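Local coordinates for ABC transporter periplasmic peptide-binding protein (Pseudoalteromonas, PDB 4QFL), which binds dipeptides such as Ala-Phe in the periplasm, probably handing them to an ABC transporter for uptake into the cell, at residues A[51-54]-A[55-59]; A[398-402]-A[403-407]. All blocks are in the same frame, centred on the assembly; numbering follows the deposited sequence.

Contact 1. Residues A[51-54]-A[55-59]; sequences STID and IIANQ
Thr-52 and Ile-53 pass their carbonyls forward along the helix to Ile-56 and Ala-57: Ile-56 N reaches Thr-52 O at 3.2 Å within the carbonyl plane, and Ala-57 N meets Ile-53 O at 3.1 Å with the nearly straight N-H angle of 166°. The next i to i+4 step, Asp-54 O to Asn-58 N, is too long for a direct bond, and a water donates to Ile-53 O at 2.6 Å and accepts from Asn-58 N at 3.0 Å. Beside the Ala-57 N to Ile-53 O bond, Ile-53 CG2 comes within 3.4 Å of Ala-57 CB, tight for two carbons; the single methyl of alanine suits so close an approach. These residues belong to helix 50-60, whose first turn, next to the bound dipeptide, has the Ser-51 side chain about 5 Å from the phenylalanine. Thr-52 and Ile-56 lie side by side, CG2 of the threonine 3.9 Å from CD1 of the isoleucine, while the threonine OG1 is hydrogen-bonded to Val-40 N. Ile-55, with CG1 beside its backbone N (chi1 -60°), lays that methylene 3.4 Å from Ser-51 O and packs against Tyr-244 and Val-224. Asp-54 faces elsewhere, its OD1 taking the N-H of Ile-527.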
loop_
_atom_site.group_PDB
_atom_site.type_symbol
_atom_site.label_atom_id
_atom_site.label_comp_id
_atom_site.label_asym_id
_atom_site.label_seq_id
_atom_site.Cartn_x
_atom_site.Cartn_y
_atom_site.Cartn_z
ATOM N N SER A 51 6.286 3.392 -0.029
ATOM C CA SER A 51 7.447 4.257 0.099
ATOM C C SER A 51 7.099 5.687 -0.274
ATOM O O SER A 51 7.525 6.621 0.384
ATOM C CB SER A 51 8.554 3.755 -0.813
ATOM O OG SER A 51 8.605 2.351 -0.763
ATOM N N THR A 52 6.325 5.853 -1.339
ATOM C CA THR A 52 5.915 7.176 -1.775
ATOM C C THR A 52 4.867 7.757 -0.857
ATOM O O THR A 52 4.968 8.907 -0.448
ATOM C CB THR A 52 5.367 7.152 -3.195
ATOM O OG1 THR A 52 6.404 6.741 -4.088
ATOM C CG2 THR A 52 4.895 8.537 -3.605
ATOM N N ILE A 53 3.858 6.959 -0.530
ATOM C CA ILE A 53 2.768 7.415 0.334
ATOM C C ILE A 53 3.259 7.796 1.732
ATOM O O ILE A 53 2.758 8.746 2.346
ATOM C CB ILE A 53 1.649 6.348 0.439
ATOM C CG1 ILE A 53 1.080 6.033 -0.948
ATOM C CG2 ILE A 53 0.557 6.819 1.364
ATOM C CD1 ILE A 53 0.590 7.253 -1.707
ATOM N N ASP A 54 4.244 7.057 2.234
ATOM C CA ASP A 54 4.785 7.332 3.555
ATOM C C ASP A 54 5.345 8.744 3.590
ATOM O O ASP A 54 5.314 9.391 4.630
ATOM C CB ASP A 54 5.865 6.318 3.942
ATOM C CG ASP A 54 5.287 5.050 4.567
ATOM O OD1 ASP A 54 4.072 5.021 4.845
ATOM O OD2 ASP A 54 6.048 4.083 4.795
ATOM N N ILE A 55 5.847 9.218 2.451
ATOM C CA ILE A 55 6.401 10.573 2.350
ATOM C C ILE A 55 5.318 11.652 2.246
ATOM O O ILE A 55 5.337 12.618 3.001
ATOM C CB ILE A 55 7.369 10.723 1.146
ATOM C CG1 ILE A 55 8.542 9.763 1.284
ATOM C CG2 ILE A 55 7.879 12.157 1.024
ATOM C CD1 ILE A 55 9.455 9.724 0.082
ATOM N N ILE A 56 4.368 11.478 1.330
ATOM C CA ILE A 56 3.502 12.579 0.907
ATOM C C ILE A 56 2.095 12.661 1.513
ATOM O O ILE A 56 1.569 13.752 1.698
ATOM C CB ILE A 56 3.364 12.615 -0.642
ATOM C CG1 ILE A 56 2.612 11.383 -1.141
ATOM C CG2 ILE A 56 4.730 12.719 -1.300
ATOM C CD1 ILE A 56 2.404 11.357 -2.655
ATOM N N ALA A 57 1.486 11.525 1.820
ATOM C CA ALA A 57 0.042 11.476 2.055
ATOM C C ALA A 57 -0.437 12.207 3.307
ATOM O O ALA A 57 -1.221 13.152 3.222
ATOM C CB ALA A 57 -0.424 10.034 2.078
ATOM N N ASN A 58 0.036 11.770 4.473
ATOM C CA ASN A 58 -0.393 12.364 5.731
ATOM C C ASN A 58 0.269 13.695 5.995
ATOM O O ASN A 58 -0.165 14.430 6.879
ATOM C CB ASN A 58 -0.116 11.428 6.913
ATOM C CG ASN A 58 -0.995 10.214 6.906
ATOM O OD1 ASN A 58 -0.513 9.079 6.894
ATOM N ND2 ASN A 58 -2.293 10.437 6.907
ATOM N N GLN A 59 1.320 14.005 5.244
ATOM C CA GLN A 59 2.073 15.228 5.482
ATOM C C GLN A 59 1.529 16.426 4.705
ATOM O O GLN A 59 1.370 17.505 5.258
ATOM C CB GLN A 59 3.554 15.015 5.183
ATOM C CG GLN A 59 4.308 14.236 6.262
ATOM C CD GLN A 59 3.775 12.836 6.471
ATOM O OE1 GLN A 59 3.853 11.987 5.580
ATOM N NE2 GLN A 59 3.232 12.583 7.653
HETATM O O HOH W 1 1.951 9.499 4.679
#

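Contact 2. Residues A[398-402]-A[403-407]; sequences SDLRK and IGVNV
Leu-400 O is the polar focus where the helix gives way to the turn at Ile-403, Gly-404 and Val-405. Val-405 N donates to it at 2.8 Å, approaching from above the carbonyl plane, 45° out of it. Ile-403 N makes a weak bond to the same oxygen, and Gly-404 N a weak one to Arg-401 O at 2.9 Å. Two of these, Val-405 N to Leu-400 O (i to i+5) and the weak Gly-404 N to Arg-401 O, together with the positive phi of Gly-404 (93°), define a Schellman motif, a common way to end a helix. Glycine fits here because at these backbone angles a side chain would be jammed against the preceding carbonyl oxygen.

Beyond the turn, Val-405 O lies 3.3 Å from Arg-401 CA in a CA-H...O contact just before the strand begins.

The apolar contacts gather round Leu-400. Its CD1 is squeezed to 3.4 Å from Val-407 CG2, the two side chains crossing at a slant, and its CD2 runs alongside Ile-403, 3.9 Å from CD1. Ile-403 holds CG1 between its backbone N and carbonyl carbon (chi1 60°), which turns that branch back over Leu-400 O, 3.1 Å away. Val-405 closes the group, its CB 3.9 Å from Leu-400 CB. Branched aliphatic residues suit this buried side, whereas the long chains of Arg-401 and Lys-402 occupy the exposed side.

The turn links helix 389-401 to strand 406-410 in a beta-alpha-beta unit that starts with strand 373-378. Leu-400 and Val-405 pack on Leu-313 of helix 307-314, Ile-403 and Val-405 on Leu-363 of helix 356-363, and Val-407 rests on Met-374 and Ile-376 of the parallel strand 373-378.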
loop_
_atom_site.group_PDB
_atom_site.type_symbol
_atom_site.label_atom_id
_atom_site.label_comp_id
_atom_site.label_asym_id
_atom_site.label_seq_id
_atom_site.Cartn_x
_atom_site.Cartn_y
_atom_site.Cartn_z
ATOM N N SER A 398 18.313 -22.358 -2.669
ATOM C CA SER A 398 18.846 -23.592 -2.111
ATOM C C SER A 398 17.790 -24.699 -2.013
ATOM O O SER A 398 18.040 -25.841 -2.403
ATOM C CB SER A 398 19.448 -23.330 -0.730
ATOM O OG SER A 398 19.523 -24.534 0.025
ATOM N N ASP A 399 16.616 -24.371 -1.482
ATOM C CA ASP A 399 15.556 -25.364 -1.317
ATOM C C ASP A 399 15.152 -26.019 -2.636
ATOM O O ASP A 399 14.974 -27.237 -2.690
ATOM C CB ASP A 399 14.310 -24.752 -0.675
ATOM C CG ASP A 399 14.448 -24.574 0.819
ATOM O OD1 ASP A 399 15.371 -25.172 1.409
ATOM O OD2 ASP A 399 13.624 -23.839 1.404
ATOM N N LEU A 400 14.988 -25.208 -3.683
ATOM C CA LEU A 400 14.459 -25.678 -4.966
ATOM C C LEU A 400 15.492 -26.437 -5.779
ATOM O O LEU A 400 15.156 -27.382 -6.489
ATOM C CB LEU A 400 13.922 -24.510 -5.786
ATOM C CG LEU A 400 12.593 -23.935 -5.301
ATOM C CD1 LEU A 400 12.349 -22.554 -5.887
ATOM C CD2 LEU A 400 11.447 -24.864 -5.628
ATOM N N ARG A 401 16.747 -26.009 -5.687
ATOM C CA ARG A 401 17.841 -26.731 -6.319
ATOM C C ARG A 401 17.771 -28.214 -5.953
ATOM O O ARG A 401 18.149 -29.080 -6.750
ATOM C CB ARG A 401 19.192 -26.145 -5.893
ATOM C CG ARG A 401 20.401 -26.779 -6.579
ATOM C CD ARG A 401 21.712 -26.268 -5.997
ATOM N NE ARG A 401 22.876 -26.910 -6.605
ATOM C CZ ARG A 401 23.679 -26.328 -7.496
ATOM N NH1 ARG A 401 23.454 -25.078 -7.885
ATOM N NH2 ARG A 401 24.716 -26.994 -7.997
ATOM N N LYS A 402 17.271 -28.500 -4.753
ATOM C CA LYS A 402 17.272 -29.864 -4.214
ATOM C C LYS A 402 16.249 -30.798 -4.869
ATOM O O LYS A 402 16.430 -32.024 -4.892
ATOM C CB LYS A 402 17.101 -29.848 -2.695
ATOM C CG LYS A 402 18.300 -29.267 -1.959
ATOM C CD LYS A 402 18.078 -29.280 -0.459
ATOM C CE LYS A 402 19.214 -28.575 0.257
ATOM N NZ LYS A 402 18.956 -28.466 1.720
ATOM N N ILE A 403 15.173 -30.222 -5.394
ATOM C CA ILE A 403 14.249 -30.988 -6.205
ATOM C C ILE A 403 14.573 -30.757 -7.668
ATOM O O ILE A 403 13.860 -31.234 -8.549
ATOM C CB ILE A 403 12.799 -30.591 -5.956
ATOM C CG1 ILE A 403 12.589 -29.112 -6.279
ATOM C CG2 ILE A 403 12.418 -30.890 -4.531
ATOM C CD1 ILE A 403 11.132 -28.719 -6.336
ATOM N N GLY A 404 15.637 -30.004 -7.925
ATOM C CA GLY A 404 16.125 -29.820 -9.277
ATOM C C GLY A 404 15.594 -28.608 -10.014
ATOM O O GLY A 404 15.664 -28.543 -11.249
ATOM N N VAL A 405 15.064 -27.640 -9.271
ATOM C CA VAL A 405 14.668 -26.374 -9.880
ATOM C C VAL A 405 15.755 -25.317 -9.712
ATOM O O VAL A 405 16.138 -24.964 -8.592
ATOM C CB VAL A 405 13.327 -25.857 -9.345
ATOM C CG1 VAL A 405 12.920 -24.585 -10.094
ATOM C CG2 VAL A 405 12.264 -26.924 -9.493
ATOM N N ASN A 406 16.244 -24.829 -10.846
ATOM C CA ASN A 406 17.376 -23.919 -10.918
ATOM C C ASN A 406 16.886 -22.484 -10.892
ATOM O O ASN A 406 16.432 -21.949 -11.899
ATOM C CB ASN A 406 18.197 -24.216 -12.188
ATOM C CG ASN A 406 19.239 -23.146 -12.502
ATOM O OD1 ASN A 406 19.945 -22.649 -11.616
ATOM N ND2 ASN A 406 19.343 -22.790 -13.781
ATOM N N VAL A 407 16.960 -21.873 -9.719
ATOM C CA VAL A 407 16.470 -20.514 -9.545
ATOM C C VAL A 407 17.542 -19.481 -9.859
ATOM O O VAL A 407 18.679 -19.580 -9.396
ATOM C CB VAL A 407 15.971 -20.271 -8.103
ATOM C CG1 VAL A 407 15.621 -18.811 -7.916
ATOM C CG2 VAL A 407 14.781 -21.151 -7.790
#

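Overall arrangement
Contact 1 and contact 2 come in series along the chain and do not touch: their centres are 39 Å apart and their nearest atoms about 23 Å. Contact 1 is the more central, its centre about 11 Å from the centre of the chain, and borders the dipeptide site, with the Ile-53 side chain about 5 Å from the bound alanine; Thr-48, Thr-49 and Gly-50, just ahead of it, line the pocket. Contact 2, its centre about 32 Å from that of the chain, is peripheral packing. The strand that begins in it, 406-410, is followed along the chain by helix 414-422, which carries the pocket residues Trp-414 and Ile-418. Trp-414 also makes a weak hydrogen bond to Ser-51 of contact 1.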